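Local coordinates for conserved protein (Methanothermobacter thermautotrophicus, PDB 1I36) that is of unknown function but binds NADP in a Rossmann-type domain and resembles 3-hydroxyacid dehydrogenases in structure, at residues S62-G67 with D86-S91; V68-A73 with R96-L101; E222-Q227 with C241-F246. The protein carries 1 engineered substitution. One frame throughout, in Å; residues are numbered along the deposited sequence.

Interactions 1 and 2 belong to the nucleotide-binding domain, and interaction 3 to the helical region that follows. Interaction 1 is buried at the ends of two neighbouring parallel strands. It is largely polar and meets the nicotinamide ribose of NADP. Interaction 2 joins the helices that follow those strands. It is apolar and partly open to the surface, and Ala69 packs against Asn88 and Ile90 of interaction 1. Interaction 3 is also an apolar, partly buried helix pair, but its helices run antiparallel, whereas those of interaction 2 are nearly parallel. A probable hydrogen bond from Asn89 to Glu225 ties 86-91 to 222-227. Interactions 2 and 3 do not touch.

Interaction 1 (S62-G67 with D86-S91); sequences SAVTPG and DINNIS. With NAP (NADP nicotinamide-adenine-dinucleotide phosphate), chain C.
Asn88 ND2 donates to Ser62 OG at 3.1 Å, and the hydroxyl oxygen lies in the amide plane. The same ND2 makes weak bonds to both carboxylate oxygens of Asp86. Asp86 OD1 also accepts from Asn88 N at 2.9 Å, which closes an Asx turn. These bonds fix the rotation of the amide. Its other end, OD1, takes a hydrogen bond from NADP O3D at 2.9 Å and a weak, bent one from Val64 N. The Asn88 CG is anti to the carbonyl carbon (chi1 -56°), and this carries the amide across to 62-67. A leucine here would probably leave O3D of the nicotinamide ribose and Ser62 OG without these mates and strip the Asp86 carboxylate of its bonds from the amide, though its bond to the backbone N could stay.

Ser62 and Asp86 form a parallel bridge, and Ile87 N donates to Ser62 O at 3.2 Å in a nearly straight bond. Beyond it, two adjacent strands of the Rossmann-type sheet open into loops at the cofactor. Asn89 N adds weak bonds to NADP O2D and O3D. Val64 CG1 rests against the adenine, 3.6 Å from NADP N3A, while CG2 meets Asn88 OD1. Farther out, Pro66 CG lies 3.2 Å from Asn89 O. Pro66 CB packs on Ile90 CG2. Ala63 CB meets Ile87 CG2 at 3.8 Å, and both side chains also touch Val11 of helix 10-21.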
loop_
_atom_site.group_PDB
_atom_site.type_symbol
_atom_site.label_atom_id
_atom_site.label_comp_id
_atom_site.label_asym_id
_atom_site.label_seq_id
_atom_site.Cartn_x
_atom_site.Cartn_y
_atom_site.Cartn_z
ATOM N N SER A 62 8.565 -31.916 6.529
ATOM C CA SER A 62 7.914 -32.251 5.267
ATOM C C SER A 62 8.119 -31.057 4.325
ATOM O O SER A 62 7.562 -29.989 4.552
ATOM C CB SER A 62 6.411 -32.444 5.493
ATOM O OG SER A 62 5.744 -32.627 4.251
ATOM N N ALA A 63 8.917 -31.255 3.283
ATOM C CA ALA A 63 9.221 -30.216 2.311
ATOM C C ALA A 63 9.056 -30.860 0.935
ATOM O O ALA A 63 10.038 -31.149 0.231
ATOM C CB ALA A 63 10.656 -29.725 2.508
ATOM N N VAL A 64 7.818 -31.231 0.637
ATOM C CA VAL A 64 7.494 -31.896 -0.629
ATOM C C VAL A 64 6.850 -30.849 -1.531
ATOM O O VAL A 64 7.369 -29.748 -1.618
ATOM C CB VAL A 64 6.546 -33.103 -0.359
ATOM C CG1 VAL A 64 7.331 -34.185 0.361
ATOM C CG2 VAL A 64 5.361 -32.668 0.524
ATOM N N THR A 65 5.787 -31.183 -2.262
ATOM C CA THR A 65 5.117 -30.173 -3.092
ATOM C C THR A 65 3.714 -29.952 -2.501
ATOM O O THR A 65 3.208 -30.801 -1.760
ATOM C CB THR A 65 5.030 -30.626 -4.574
ATOM O OG1 THR A 65 4.238 -31.810 -4.666
ATOM C CG2 THR A 65 6.421 -30.920 -5.104
ATOM N N PRO A 66 3.070 -28.805 -2.790
ATOM C CA PRO A 66 1.738 -28.604 -2.205
ATOM C C PRO A 66 0.723 -29.729 -2.468
ATOM O O PRO A 66 -0.050 -30.095 -1.573
ATOM C CB PRO A 66 1.283 -27.289 -2.835
ATOM C CG PRO A 66 2.594 -26.515 -2.919
ATOM C CD PRO A 66 3.531 -27.593 -3.497
ATOM N N GLY A 67 0.729 -30.263 -3.689
ATOM C CA GLY A 67 -0.213 -31.318 -4.038
ATOM C C GLY A 67 0.036 -32.666 -3.359
ATOM O O GLY A 67 -0.815 -33.551 -3.412
ATOM N N ASP A 86 5.587 -28.945 8.934
ATOM C CA ASP A 86 5.129 -28.834 7.560
ATOM C C ASP A 86 5.519 -27.445 7.028
ATOM O O ASP A 86 5.052 -26.413 7.522
ATOM C CB ASP A 86 3.622 -29.079 7.463
ATOM C CG ASP A 86 3.153 -29.202 6.004
ATOM O OD1 ASP A 86 3.352 -28.256 5.216
ATOM O OD2 ASP A 86 2.602 -30.246 5.633
ATOM N N ILE A 87 6.347 -27.446 5.989
ATOM C CA ILE A 87 6.825 -26.198 5.427
ATOM C C ILE A 87 6.330 -26.007 3.991
ATOM O O ILE A 87 6.764 -25.109 3.289
ATOM C CB ILE A 87 8.375 -26.116 5.558
ATOM C CG1 ILE A 87 8.845 -24.667 5.575
ATOM C CG2 ILE A 87 9.065 -26.933 4.452
ATOM C CD1 ILE A 87 10.297 -24.521 6.116
ATOM N N ASN A 88 5.311 -26.770 3.617
ATOM C CA ASN A 88 4.765 -26.679 2.267
ATOM C C ASN A 88 3.859 -25.461 2.038
ATOM O O ASN A 88 3.199 -24.965 2.954
ATOM C CB ASN A 88 4.018 -27.955 1.902
ATOM C CG ASN A 88 4.880 -29.194 2.050
ATOM O OD1 ASN A 88 5.818 -29.399 1.295
ATOM N ND2 ASN A 88 4.573 -30.012 3.050
ATOM N N ASN A 89 3.804 -25.002 0.796
ATOM C CA ASN A 89 2.954 -23.855 0.486
ATOM C C ASN A 89 1.534 -24.324 0.261
ATOM O O ASN A 89 1.131 -24.559 -0.871
ATOM C CB ASN A 89 3.456 -23.084 -0.746
ATOM C CG ASN A 89 2.621 -21.839 -1.029
ATOM O OD1 ASN A 89 2.095 -21.199 -0.103
ATOM N ND2 ASN A 89 2.457 -21.513 -2.318
ATOM N N ILE A 90 0.804 -24.534 1.367
ATOM C CA ILE A 90 -0.585 -24.949 1.339
ATOM C C ILE A 90 -1.414 -23.958 2.157
ATOM O O ILE A 90 -0.892 -23.223 2.984
ATOM C CB ILE A 90 -0.783 -26.401 1.883
ATOM C CG1 ILE A 90 -0.039 -26.598 3.226
ATOM C CG2 ILE A 90 -0.262 -27.404 0.844
ATOM C CD1 ILE A 90 -0.330 -27.974 3.909
ATOM N N SER A 91 -2.713 -23.951 1.928
ATOM C CA SER A 91 -3.584 -23.006 2.620
ATOM C C SER A 91 -3.647 -23.278 4.109
ATOM O O SER A 91 -3.421 -24.431 4.556
ATOM C CB SER A 91 -4.991 -23.069 2.029
ATOM O OG SER A 91 -5.700 -24.232 2.487
HETATM P PA NAP C . 11.371 -29.234 -5.093
HETATM O O1A NAP C . 10.032 -29.142 -5.646
HETATM O O2A NAP C . 12.503 -28.340 -4.970
HETATM O O5B NAP C . 11.443 -30.414 -3.914
HETATM C C5B NAP C . 10.305 -31.307 -3.368
HETATM C C4B NAP C . 11.003 -32.582 -3.459
HETATM O O4B NAP C . 9.817 -33.456 -2.788
HETATM C C3B NAP C . 10.958 -33.434 -4.357
HETATM O O3B NAP C . 12.311 -33.399 -4.173
HETATM C C2B NAP C . 10.498 -34.800 -4.680
HETATM O O2B NAP C . 11.057 -35.892 -4.964
HETATM C C1B NAP C . 9.824 -34.777 -3.444
HETATM N N9A NAP C . 8.473 -35.367 -3.540
HETATM C C8A NAP C . 7.362 -35.277 -4.384
HETATM N N7A NAP C . 6.411 -36.112 -4.027
HETATM C C5A NAP C . 6.890 -36.775 -2.913
HETATM C C6A NAP C . 6.343 -37.796 -2.069
HETATM N N6A NAP C . 5.132 -38.314 -2.281
HETATM N N1A NAP C . 7.114 -38.249 -1.007
HETATM C C2A NAP C . 8.358 -37.737 -0.780
HETATM N N3A NAP C . 8.938 -36.783 -1.535
HETATM C C4A NAP C . 8.138 -36.334 -2.593
HETATM O O3 NAP C . 10.564 -28.216 -4.045
HETATM P PN NAP C . 11.048 -27.038 -2.920
HETATM O O1N NAP C . 11.371 -25.774 -3.663
HETATM O O2N NAP C . 12.113 -27.717 -2.174
HETATM O O5D NAP C . 9.903 -26.723 -1.872
HETATM C C5D NAP C . 9.397 -27.740 -0.970
HETATM C C4D NAP C . 8.158 -27.192 -0.286
HETATM O O4D NAP C . 8.317 -25.922 0.416
HETATM C C3D NAP C . 6.958 -26.942 -1.235
HETATM O O3D NAP C . 5.647 -27.309 -0.698
HETATM C C2D NAP C . 7.003 -25.487 -1.559
HETATM O O2D NAP C . 5.764 -24.959 -1.933
HETATM C C1D NAP C . 7.583 -24.893 -0.256
HETATM N N1N NAP C . 8.305 -23.623 -0.436
HETATM C C2N NAP C . 9.429 -23.562 -1.271
HETATM C C3N NAP C . 10.066 -22.279 -1.368
HETATM C C7N NAP C . 11.245 -22.074 -2.194
HETATM O O7N NAP C . 11.791 -20.957 -2.259
HETATM N N7N NAP C . 11.796 -23.082 -2.917
HETATM C C4N NAP C . 9.546 -21.188 -0.637
HETATM C C5N NAP C . 8.456 -21.273 0.160
HETATM C C6N NAP C . 7.837 -22.491 0.264
HETATM P P2B NAP C . 11.166 -36.140 -6.605
HETATM O O1X NAP C . 12.194 -35.215 -7.193
HETATM O O2X NAP C . 11.564 -37.522 -6.601
HETATM O O3X NAP C . 9.863 -35.817 -7.148
#

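Interaction 2 (V68-A73 with R96-L101); sequences VALGAA and RMASSL. With NAP (NADP nicotinamide-adenine-dinucleotide phosphate), chain C.
Leu70 reaches from helix 69-73 to the backbone of helix 96-101 with one methyl, CD2. This methyl sits 3.7 Å from Ala98 N and also touches Ala98 CB. It brushes Met97 CB as well. With chi1 at -78°, CG stands beside the backbone N, and chi2 of 179° sends CD1 along the extended line and turns the other branch, CD2, onto Ala98. Leu70 leaves its helix alongside the other one, not straight at it.

Leu101 comes the other way and points at helix 69-73. Its CD1 lies 3.6 Å from Leu70 O and 4.1 Å from Leu70 CD2. The two leucines thus meet methyl to methyl, while each also touches the backbone of the opposite helix. Leu101 CB meets Ala73 CB at 4.0 Å. Ala73 also points across, and its CB packs on Ala98 CB at 4.1 Å. The two alanines are short, so the helices can approach closely here. Their axes come within 9.0 Å and cross at -16°, with both helices running in nearly the same direction.

The contact consists of apolar packing. The Leu70 and Met97 side lies toward the surface, whereas Ala73 and Ala98 are buried. Just before helix 69-77, Val68 CG1 touches the NADP adenine, 3.3 Å from N6A. The two helices follow neighbouring strands of the Rossmann-type domain. Beneath them, Ala72 and Ala73 pack on Tyr84 of strand 83-86, and Ala98 packs on Phe107 of strand 106-112.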
loop_
_atom_site.group_PDB
_atom_site.type_symbol
_atom_site.label_atom_id
_atom_site.label_comp_id
_atom_site.label_asym_id
_atom_site.label_seq_id
_atom_site.Cartn_x
_atom_site.Cartn_y
_atom_site.Cartn_z
ATOM N N VAL A 68 1.168 -32.796 -2.677
ATOM C CA VAL A 68 1.573 -34.049 -2.017
ATOM C C VAL A 68 1.554 -33.935 -0.472
ATOM O O VAL A 68 1.645 -34.935 0.217
ATOM C CB VAL A 68 3.060 -34.400 -2.485
ATOM C CG1 VAL A 68 3.709 -35.443 -1.614
ATOM C CG2 VAL A 68 3.044 -34.866 -3.944
ATOM N N ALA A 69 1.407 -32.718 0.047
ATOM C CA ALA A 69 1.453 -32.453 1.487
ATOM C C ALA A 69 0.491 -33.266 2.360
ATOM O O ALA A 69 0.895 -33.808 3.393
ATOM C CB ALA A 69 1.256 -30.932 1.738
ATOM N N LEU A 70 -0.770 -33.376 1.963
ATOM C CA LEU A 70 -1.716 -34.149 2.784
ATOM C C LEU A 70 -1.381 -35.626 2.773
ATOM O O LEU A 70 -1.432 -36.275 3.815
ATOM C CB LEU A 70 -3.163 -33.964 2.345
ATOM C CG LEU A 70 -3.845 -32.683 2.774
ATOM C CD1 LEU A 70 -5.297 -32.697 2.211
ATOM C CD2 LEU A 70 -3.820 -32.542 4.309
ATOM N N GLY A 71 -1.047 -36.158 1.593
ATOM C CA GLY A 71 -0.687 -37.565 1.511
ATOM C C GLY A 71 0.544 -37.898 2.344
ATOM O O GLY A 71 0.615 -38.970 2.955
ATOM N N ALA A 72 1.536 -37.003 2.332
ATOM C CA ALA A 72 2.751 -37.201 3.108
ATOM C C ALA A 72 2.396 -37.224 4.595
ATOM O O ALA A 72 2.929 -38.027 5.333
ATOM C CB ALA A 72 3.751 -36.074 2.826
ATOM N N ALA A 73 1.524 -36.314 5.039
ATOM C CA ALA A 73 1.144 -36.282 6.450
ATOM C C ALA A 73 0.369 -37.550 6.859
ATOM O O ALA A 73 0.518 -38.039 7.984
ATOM C CB ALA A 73 0.294 -35.028 6.739
ATOM N N ARG A 96 -4.229 -27.126 8.806
ATOM C CA ARG A 96 -5.006 -27.590 9.960
ATOM C C ARG A 96 -5.400 -29.065 9.753
ATOM O O ARG A 96 -5.382 -29.850 10.696
ATOM C CB ARG A 96 -6.254 -26.720 10.179
ATOM C CG ARG A 96 -5.953 -25.249 10.574
ATOM C CD ARG A 96 -7.233 -24.440 10.921
ATOM N NE ARG A 96 -6.889 -23.022 11.016
ATOM C CZ ARG A 96 -7.061 -22.137 10.036
ATOM N NH1 ARG A 96 -7.620 -22.504 8.897
ATOM N NH2 ARG A 96 -6.507 -20.934 10.124
ATOM N N MET A 97 -5.730 -29.447 8.517
ATOM C CA MET A 97 -6.087 -30.834 8.208
ATOM C C MET A 97 -4.854 -31.717 8.271
ATOM O O MET A 97 -4.917 -32.856 8.753
ATOM C CB MET A 97 -6.783 -30.912 6.835
ATOM C CG MET A 97 -8.135 -30.204 6.866
ATOM S SD MET A 97 -9.279 -30.831 8.200
ATOM C CE MET A 97 -9.089 -29.681 9.360
ATOM N N ALA A 98 -3.721 -31.222 7.777
ATOM C CA ALA A 98 -2.486 -31.996 7.860
ATOM C C ALA A 98 -2.153 -32.227 9.338
ATOM O O ALA A 98 -1.699 -33.308 9.718
ATOM C CB ALA A 98 -1.337 -31.281 7.159
ATOM N N SER A 99 -2.398 -31.222 10.170
ATOM C CA SER A 99 -2.201 -31.351 11.616
ATOM C C SER A 99 -3.045 -32.509 12.193
ATOM O O SER A 99 -2.560 -33.285 13.019
ATOM C CB SER A 99 -2.638 -30.081 12.337
ATOM O OG SER A 99 -2.178 -30.147 13.678
ATOM N N SER A 100 -4.300 -32.614 11.775
ATOM C CA SER A 100 -5.159 -33.683 12.289
ATOM C C SER A 100 -4.669 -35.082 11.919
ATOM O O SER A 100 -5.018 -36.060 12.586
ATOM C CB SER A 100 -6.606 -33.471 11.861
ATOM O OG SER A 100 -6.749 -33.681 10.465
ATOM N N LEU A 101 -3.842 -35.178 10.878
ATOM C CA LEU A 101 -3.258 -36.445 10.401
ATOM C C LEU A 101 -2.055 -36.918 11.228
ATOM O O LEU A 101 -1.659 -38.083 11.161
ATOM C CB LEU A 101 -2.857 -36.299 8.921
ATOM C CG LEU A 101 -4.106 -36.201 8.038
ATOM C CD1 LEU A 101 -3.703 -35.925 6.551
ATOM C CD2 LEU A 101 -4.910 -37.516 8.142
HETATM P PA NAP C . 11.371 -29.234 -5.093
HETATM O O1A NAP C . 10.032 -29.142 -5.646
HETATM O O2A NAP C . 12.503 -28.340 -4.970
HETATM O O5B NAP C . 11.443 -30.414 -3.914
HETATM C C5B NAP C . 10.305 -31.307 -3.368
HETATM C C4B NAP C . 11.003 -32.582 -3.459
HETATM O O4B NAP C . 9.817 -33.456 -2.788
HETATM C C3B NAP C . 10.958 -33.434 -4.357
HETATM O O3B NAP C . 12.311 -33.399 -4.173
HETATM C C2B NAP C . 10.498 -34.800 -4.680
HETATM O O2B NAP C . 11.057 -35.892 -4.964
HETATM C C1B NAP C . 9.824 -34.777 -3.444
HETATM N N9A NAP C . 8.473 -35.367 -3.540
HETATM C C8A NAP C . 7.362 -35.277 -4.384
HETATM N N7A NAP C . 6.411 -36.112 -4.027
HETATM C C5A NAP C . 6.890 -36.775 -2.913
HETATM C C6A NAP C . 6.343 -37.796 -2.069
HETATM N N6A NAP C . 5.132 -38.314 -2.281
HETATM N N1A NAP C . 7.114 -38.249 -1.007
HETATM C C2A NAP C . 8.358 -37.737 -0.780
HETATM N N3A NAP C . 8.938 -36.783 -1.535
HETATM C C4A NAP C . 8.138 -36.334 -2.593
HETATM O O3 NAP C . 10.564 -28.216 -4.045
HETATM P PN NAP C . 11.048 -27.038 -2.920
HETATM O O1N NAP C . 11.371 -25.774 -3.663
HETATM O O2N NAP C . 12.113 -27.717 -2.174
HETATM O O5D NAP C . 9.903 -26.723 -1.872
HETATM C C5D NAP C . 9.397 -27.740 -0.970
HETATM C C4D NAP C . 8.158 -27.192 -0.286
HETATM O O4D NAP C . 8.317 -25.922 0.416
HETATM C C3D NAP C . 6.958 -26.942 -1.235
HETATM O O3D NAP C . 5.647 -27.309 -0.698
HETATM C C2D NAP C . 7.003 -25.487 -1.559
HETATM O O2D NAP C . 5.764 -24.959 -1.933
HETATM C C1D NAP C . 7.583 -24.893 -0.256
HETATM N N1N NAP C . 8.305 -23.623 -0.436
HETATM C C2N NAP C . 9.429 -23.562 -1.271
HETATM C C3N NAP C . 10.066 -22.279 -1.368
HETATM C C7N NAP C . 11.245 -22.074 -2.194
HETATM O O7N NAP C . 11.791 -20.957 -2.259
HETATM N N7N NAP C . 11.796 -23.082 -2.917
HETATM C C4N NAP C . 9.546 -21.188 -0.637
HETATM C C5N NAP C . 8.456 -21.273 0.160
HETATM C C6N NAP C . 7.837 -22.491 0.264
HETATM P P2B NAP C . 11.166 -36.140 -6.605
HETATM O O1X NAP C . 12.194 -35.215 -7.193
HETATM O O2X NAP C . 11.564 -37.522 -6.601
HETATM O O3X NAP C . 9.863 -35.817 -7.148
#

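Interaction 3 (E222-Q227 with C241-F246); sequences EMKEVQ and CIIRIF
Met223 has the largest share of this contact, with Ile243 close behind, and folds its chain against three residues of helix 241-246. Its CB meets Ile243 CG1 at 3.8 Å. Its chain then bends at chi2 and again at chi3. The hooked end lies beside Ile242, with SD 3.9 Å and CE 4.0 Å from Ile242 CG2. The side chains of Met223 and Ile242 cross at about a right angle. Ile242 places CG2 opposite its own backbone N, and this branch does the touching. Met223 CG also lies 4.0 Å from Phe246 CD1. It approaches that ring obliquely, and the two side chains cross at about a right angle.

The two segments are antiparallel, at 171° with axes 9.9 Å apart. They belong to helices 216-231 and 238-249, consecutive helices of the all-helical DUF1932 region, which belongs to the 6PGD C-terminal clan. Longer helix 154-182 flanks the pair: Met223 packs on Lys167, and Ile245 on Trp174. Helix 238-249 also meets the second subunit, where Cys241 forms a disulfide with Cys241 of that subunit.

Ile243 reaches past Met223 CB to Lys224. Its chi1 of -94° is displaced from a staggered position, and chi2 is extended. The outer methyl, CD1, then lies 4.0 Å from Lys224 CA and 4.1 Å from Lys224 CG. The side chains of Lys224 and Ile243 cross at about a right angle, and the lysine amine turns from helix 241-246.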
loop_
_atom_site.group_PDB
_atom_site.type_symbol
_atom_site.label_atom_id
_atom_site.label_comp_id
_atom_site.label_asym_id
_atom_site.label_seq_id
_atom_site.Cartn_x
_atom_site.Cartn_y
_atom_site.Cartn_z
ATOM N N GLU A 222 0.047 -16.849 -8.118
ATOM C CA GLU A 222 0.162 -16.625 -6.687
ATOM C C GLU A 222 -1.056 -15.912 -6.123
ATOM O O GLU A 222 -1.500 -16.233 -5.020
ATOM C CB GLU A 222 1.416 -15.838 -6.353
ATOM C CG GLU A 222 2.714 -16.632 -6.354
ATOM C CD GLU A 222 3.945 -15.736 -6.179
ATOM O OE1 GLU A 222 3.892 -14.563 -6.597
ATOM O OE2 GLU A 222 4.969 -16.189 -5.640
ATOM N N MET A 223 -1.615 -14.968 -6.880
ATOM C CA MET A 223 -2.795 -14.238 -6.419
ATOM C C MET A 223 -4.040 -15.107 -6.403
ATOM O O MET A 223 -4.908 -14.902 -5.569
ATOM C CB MET A 223 -3.062 -12.979 -7.247
ATOM C CG MET A 223 -2.336 -11.747 -6.754
ATOM S SD MET A 223 -2.657 -11.299 -5.023
ATOM C CE MET A 223 -4.294 -11.388 -4.946
ATOM N N LYS A 224 -4.140 -16.068 -7.325
ATOM C CA LYS A 224 -5.292 -16.972 -7.332
ATOM C C LYS A 224 -5.273 -17.751 -6.019
ATOM O O LYS A 224 -6.310 -17.934 -5.394
ATOM C CB LYS A 224 -5.244 -17.936 -8.523
ATOM C CG LYS A 224 -5.312 -17.226 -9.887
ATOM C CD LYS A 224 -5.661 -18.158 -11.059
ATOM C CE LYS A 224 -4.635 -19.278 -11.245
ATOM N NZ LYS A 224 -4.867 -20.074 -12.503
ATOM N N GLU A 225 -4.081 -18.148 -5.571
ATOM C CA GLU A 225 -3.942 -18.890 -4.310
ATOM C C GLU A 225 -4.305 -17.995 -3.143
ATOM O O GLU A 225 -4.979 -18.430 -2.218
ATOM C CB GLU A 225 -2.504 -19.384 -4.106
ATOM C CG GLU A 225 -1.997 -20.294 -5.195
ATOM C CD GLU A 225 -0.502 -20.643 -5.058
ATOM O OE1 GLU A 225 0.210 -20.090 -4.173
ATOM O OE2 GLU A 225 -0.043 -21.485 -5.864
ATOM N N VAL A 226 -3.791 -16.762 -3.145
ATOM C CA VAL A 226 -4.099 -15.810 -2.079
ATOM C C VAL A 226 -5.608 -15.627 -1.980
ATOM O O VAL A 226 -6.163 -15.583 -0.890
ATOM C CB VAL A 226 -3.428 -14.409 -2.322
ATOM C CG1 VAL A 226 -4.122 -13.319 -1.497
ATOM C CG2 VAL A 226 -1.957 -14.467 -1.974
ATOM N N GLN A 227 -6.263 -15.485 -3.124
ATOM C CA GLN A 227 -7.695 -15.306 -3.135
ATOM C C GLN A 227 -8.357 -16.512 -2.447
ATOM O O GLN A 227 -9.218 -16.341 -1.591
ATOM C CB GLN A 227 -8.167 -15.170 -4.591
ATOM C CG GLN A 227 -9.663 -15.426 -4.856
ATOM C CD GLN A 227 -10.590 -14.443 -4.171
ATOM O OE1 GLN A 227 -10.404 -13.237 -4.261
ATOM N NE2 GLN A 227 -11.624 -14.963 -3.504
ATOM N N CYS A 241 -9.907 -7.467 -8.295
ATOM C CA CYS A 241 -9.323 -6.378 -9.081
ATOM C C CYS A 241 -7.823 -6.556 -9.225
ATOM O O CYS A 241 -7.270 -6.373 -10.317
ATOM C CB CYS A 241 -9.655 -5.030 -8.440
ATOM S SG CYS A 241 -11.447 -4.636 -8.437
ATOM N N ILE A 242 -7.157 -6.960 -8.138
ATOM C CA ILE A 242 -5.713 -7.169 -8.171
ATOM C C ILE A 242 -5.364 -8.224 -9.222
ATOM O O ILE A 242 -4.399 -8.060 -9.970
ATOM C CB ILE A 242 -5.154 -7.568 -6.772
ATOM C CG1 ILE A 242 -5.285 -6.399 -5.785
ATOM C CG2 ILE A 242 -3.685 -7.962 -6.860
ATOM C CD1 ILE A 242 -5.098 -6.832 -4.317
ATOM N N ILE A 243 -6.159 -9.293 -9.277
ATOM C CA ILE A 243 -5.957 -10.378 -10.252
ATOM C C ILE A 243 -6.104 -9.815 -11.678
ATOM O O ILE A 243 -5.313 -10.136 -12.559
ATOM C CB ILE A 243 -6.957 -11.561 -10.004
ATOM C CG1 ILE A 243 -6.327 -12.636 -9.105
ATOM C CG2 ILE A 243 -7.378 -12.222 -11.310
ATOM C CD1 ILE A 243 -7.303 -13.789 -8.772
ATOM N N ARG A 244 -7.087 -8.946 -11.884
ATOM C CA ARG A 244 -7.277 -8.334 -13.199
ATOM C C ARG A 244 -6.030 -7.547 -13.646
ATOM O O ARG A 244 -5.661 -7.595 -14.824
ATOM C CB ARG A 244 -8.514 -7.447 -13.215
ATOM C CG ARG A 244 -9.815 -8.210 -13.003
ATOM C CD ARG A 244 -11.017 -7.363 -13.359
ATOM N NE ARG A 244 -10.905 -6.950 -14.751
ATOM C CZ ARG A 244 -11.419 -5.838 -15.272
ATOM N NH1 ARG A 244 -12.121 -4.995 -14.519
ATOM N NH2 ARG A 244 -11.144 -5.532 -16.538
ATOM N N ILE A 245 -5.352 -6.870 -12.708
ATOM C CA ILE A 245 -4.137 -6.119 -13.040
ATOM C C ILE A 245 -3.019 -7.095 -13.429
ATOM O O ILE A 245 -2.323 -6.896 -14.436
ATOM C CB ILE A 245 -3.631 -5.233 -11.851
ATOM C CG1 ILE A 245 -4.600 -4.076 -11.564
ATOM C CG2 ILE A 245 -2.228 -4.720 -12.128
ATOM C CD1 ILE A 245 -4.666 -3.021 -12.641
ATOM N N PHE A 246 -2.813 -8.132 -12.622
ATOM C CA PHE A 246 -1.759 -9.088 -12.942
ATOM C C PHE A 246 -2.045 -9.832 -14.241
ATOM O O PHE A 246 -1.118 -10.220 -14.957
ATOM C CB PHE A 246 -1.484 -10.023 -11.775
ATOM C CG PHE A 246 -0.621 -9.396 -10.720
ATOM C CD1 PHE A 246 -1.121 -9.125 -9.458
ATOM C CD2 PHE A 246 0.685 -9.002 -11.024
ATOM C CE1 PHE A 246 -0.342 -8.464 -8.505
ATOM C CE2 PHE A 246 1.470 -8.340 -10.082
ATOM C CZ PHE A 246 0.941 -8.071 -8.813
#